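Local coordinates for dicer Related Helicase (Caenorhabditis elegans, PDB 6M6S), which probably couples ATP hydrolysis to RNA binding as a RIG-I-like helicase of RNA interference, its C-terminal domain, the part described here, holding 5'-triphosphate double-stranded RNA, at residues W42-K50 against K145-S153. Residues are numbered along the deposited sequence; the frame is centred on the assembly and turned at random.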
# COMPACT_ATOMS: atom_id res chain seq x y z
N TRP B 42 -2.75 -24.09 5.62
CA TRP B 42 -4.16 -24.33 5.42
C TRP B 42 -4.94 -24.32 6.76
O TRP B 42 -6.18 -24.06 6.77
CB TRP B 42 -4.37 -25.67 4.72
CG TRP B 42 -3.89 -25.74 3.25
CD1 TRP B 42 -2.86 -26.48 2.76
CD2 TRP B 42 -4.51 -25.11 2.12
NE1 TRP B 42 -2.78 -26.36 1.40
CE2 TRP B 42 -3.79 -25.55 0.97
CE3 TRP B 42 -5.61 -24.23 1.96
CZ2 TRP B 42 -4.09 -25.11 -0.31
CZ3 TRP B 42 -5.95 -23.80 0.69
CH2 TRP B 42 -5.20 -24.30 -0.44
N ARG B 43 -4.26 -24.58 7.89
CA ARG B 43 -4.89 -24.54 9.22
C ARG B 43 -5.49 -23.17 9.51
O ARG B 43 -6.47 -23.06 10.26
CB ARG B 43 -3.84 -24.85 10.30
CG ARG B 43 -3.08 -26.15 10.03
CD ARG B 43 -1.69 -26.08 10.64
NE ARG B 43 -1.75 -25.82 12.08
CZ ARG B 43 -0.74 -25.30 12.77
NH1 ARG B 43 0.39 -24.97 12.16
NH2 ARG B 43 -0.87 -25.09 14.08
N PHE B 44 -4.92 -22.17 8.85
CA PHE B 44 -5.27 -20.75 9.13
C PHE B 44 -6.18 -20.14 8.09
O PHE B 44 -6.43 -18.90 8.07
CB PHE B 44 -3.98 -19.94 9.31
CG PHE B 44 -3.07 -20.54 10.32
CD1 PHE B 44 -3.53 -20.82 11.59
CD2 PHE B 44 -1.79 -20.95 9.95
CE1 PHE B 44 -2.71 -21.43 12.52
CE2 PHE B 44 -0.95 -21.58 10.87
CZ PHE B 44 -1.42 -21.83 12.16
N LEU B 45 -6.72 -20.97 7.21
CA LEU B 45 -7.59 -20.49 6.14
C LEU B 45 -8.89 -21.28 6.08
O LEU B 45 -8.89 -22.53 6.14
CB LEU B 45 -6.92 -20.62 4.78
CG LEU B 45 -5.58 -19.89 4.66
CD1 LEU B 45 -4.93 -20.27 3.38
CD2 LEU B 45 -5.83 -18.33 4.68
N HIS B 46 -10.01 -20.58 5.89
CA HIS B 46 -11.22 -21.27 5.46
C HIS B 46 -11.31 -21.21 3.93
O HIS B 46 -10.96 -20.19 3.29
CB HIS B 46 -12.54 -20.62 6.01
CG HIS B 46 -12.67 -20.64 7.51
ND1 HIS B 46 -13.09 -21.75 8.21
CD2 HIS B 46 -12.48 -19.66 8.43
CE1 HIS B 46 -13.12 -21.47 9.50
NE2 HIS B 46 -12.76 -20.21 9.67
N VAL B 47 -11.83 -22.29 3.34
CA VAL B 47 -11.91 -22.40 1.90
C VAL B 47 -13.38 -22.39 1.55
O VAL B 47 -14.14 -23.26 2.02
CB VAL B 47 -11.20 -23.71 1.43
CG1 VAL B 47 -11.45 -23.97 -0.05
CG2 VAL B 47 -9.70 -23.71 1.80
N GLU B 48 -13.82 -21.41 0.74
CA GLU B 48 -15.23 -21.19 0.47
C GLU B 48 -15.48 -21.21 -1.06
O GLU B 48 -14.85 -20.44 -1.78
CB GLU B 48 -15.71 -19.88 1.09
CG GLU B 48 -17.20 -19.68 0.94
CD GLU B 48 -18.06 -20.41 2.03
OE1 GLU B 48 -17.51 -21.06 2.96
OE2 GLU B 48 -19.30 -20.31 1.94
N SER B 49 -16.38 -22.07 -1.56
CA SER B 49 -16.60 -22.12 -3.00
C SER B 49 -17.10 -20.77 -3.55
O SER B 49 -17.86 -20.08 -2.89
CB SER B 49 -17.63 -23.21 -3.32
OG SER B 49 -18.02 -23.12 -4.69
N LYS B 50 -16.70 -20.39 -4.77
CA LYS B 50 -17.22 -19.12 -5.34
C LYS B 50 -18.55 -19.24 -6.10
O LYS B 50 -19.26 -18.23 -6.32
CB LYS B 50 -16.18 -18.46 -6.27
CG LYS B 50 -15.12 -17.70 -5.53
CD LYS B 50 -14.26 -16.87 -6.47
CE LYS B 50 -15.03 -15.72 -7.09
NZ LYS B 50 -14.15 -14.90 -7.96
N LYS B 145 -11.68 -29.12 3.21
CA LYS B 145 -11.19 -28.07 2.30
C LYS B 145 -10.88 -28.66 0.92
O LYS B 145 -11.14 -28.05 -0.14
CB LYS B 145 -9.91 -27.44 2.88
CG LYS B 145 -10.09 -26.74 4.21
CD LYS B 145 -8.67 -26.44 4.75
CE LYS B 145 -8.66 -26.23 6.26
NZ LYS B 145 -9.21 -24.95 6.67
N LYS B 146 -10.24 -29.82 0.90
CA LYS B 146 -9.87 -30.44 -0.37
C LYS B 146 -11.12 -30.73 -1.20
O LYS B 146 -11.08 -30.62 -2.43
CB LYS B 146 -9.10 -31.74 -0.15
CG LYS B 146 -8.34 -32.27 -1.41
CD LYS B 146 -7.75 -33.69 -1.14
CE LYS B 146 -7.70 -34.57 -2.39
NZ LYS B 146 -9.03 -35.25 -2.76
N ILE B 147 -12.22 -31.15 -0.55
CA ILE B 147 -13.46 -31.45 -1.24
C ILE B 147 -14.04 -30.23 -1.94
O ILE B 147 -14.48 -30.37 -3.08
CB ILE B 147 -14.46 -32.09 -0.30
CG1 ILE B 147 -13.96 -33.51 -0.03
CG2 ILE B 147 -15.87 -32.17 -0.93
CD1 ILE B 147 -14.68 -34.19 1.16
N VAL B 148 -13.96 -29.06 -1.28
CA VAL B 148 -14.42 -27.80 -1.82
C VAL B 148 -13.57 -27.48 -3.04
O VAL B 148 -14.13 -27.13 -4.10
CB VAL B 148 -14.41 -26.65 -0.79
CG1 VAL B 148 -14.69 -25.28 -1.45
CG2 VAL B 148 -15.47 -26.85 0.28
N LEU B 149 -12.26 -27.59 -2.90
CA LEU B 149 -11.36 -27.33 -4.04
C LEU B 149 -11.60 -28.29 -5.21
O LEU B 149 -11.64 -27.86 -6.38
CB LEU B 149 -9.91 -27.40 -3.60
CG LEU B 149 -9.64 -26.21 -2.70
CD1 LEU B 149 -8.42 -26.45 -1.82
CD2 LEU B 149 -9.41 -24.95 -3.58
N ASP B 150 -11.76 -29.59 -4.93
CA ASP B 150 -11.94 -30.53 -5.99
C ASP B 150 -13.24 -30.25 -6.77
O ASP B 150 -13.27 -30.41 -8.01
CB ASP B 150 -12.07 -31.94 -5.42
CG ASP B 150 -10.75 -32.53 -4.95
OD1 ASP B 150 -9.65 -32.10 -5.33
OD2 ASP B 150 -10.83 -33.55 -4.24
N LEU B 151 -14.30 -29.86 -6.08
CA LEU B 151 -15.58 -29.58 -6.73
C LEU B 151 -15.43 -28.34 -7.61
O LEU B 151 -16.00 -28.29 -8.73
CB LEU B 151 -16.64 -29.22 -5.72
CG LEU B 151 -17.31 -30.41 -5.09
CD1 LEU B 151 -18.03 -29.97 -3.84
CD2 LEU B 151 -18.31 -30.88 -6.14
N ASP B 152 -14.75 -27.32 -7.10
CA ASP B 152 -14.58 -26.12 -7.90
C ASP B 152 -13.68 -26.45 -9.10
O ASP B 152 -13.91 -25.91 -10.20
CB ASP B 152 -13.99 -24.94 -7.10
CG ASP B 152 -15.02 -24.25 -6.21
OD1 ASP B 152 -16.21 -24.54 -6.35
OD2 ASP B 152 -14.62 -23.38 -5.38
N SER B 153 -12.66 -27.32 -8.91
CA SER B 153 -11.78 -27.74 -10.00
C SER B 153 -12.55 -28.51 -11.07
O SER B 153 -12.30 -28.36 -12.28
CB SER B 153 -10.64 -28.62 -9.51
OG SER B 153 -9.76 -28.93 -10.59
O HOH W 1 -8.61 -25.59 9.81
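K145 of helix 140-167 reaches to the junction of the 3-10 turn at W42 and strand 45-48, where its ammonium group donates to one carbonyl of each. K145 NZ lies 3.2 Å from W42 O, tilted 28° from the carbonyl plane, and 2.5 Å from L45 O, so short that the exact length is doubtful. W42 O also accepts from L45 N, which arrives over the opposite face of that plane, so two donors hold this one carbonyl. A bend at the last torsion of K145 (chi4 -75°) swings NZ onto these oxygens, and a water links it weakly to R43 O. Farther along, S49 OG donates to the syn lone pair of D152 OD1 (2.8 Å), while D152 OD2 bonds S65 OG, so the carboxylate ties the helix both to S49, just after strand 45-48, and to strand 61-69. Between these polar ends V47 fills the middle: CG2 lies against the aliphatic stem of K145, and CG1 meets V148 CG1 at 3.8 Å and L149 CG at 3.9 Å. L149 CD1 approaches W42 CH2 obliquely (4.1 Å). Strand 45-48 borders the four-stranded antiparallel sheet of this RIG-I-type C-terminal domain; segment 145-153 runs at 35° to this strand, with L149 also touching A79 of strand 75-82 and Y86 of strand 85-90.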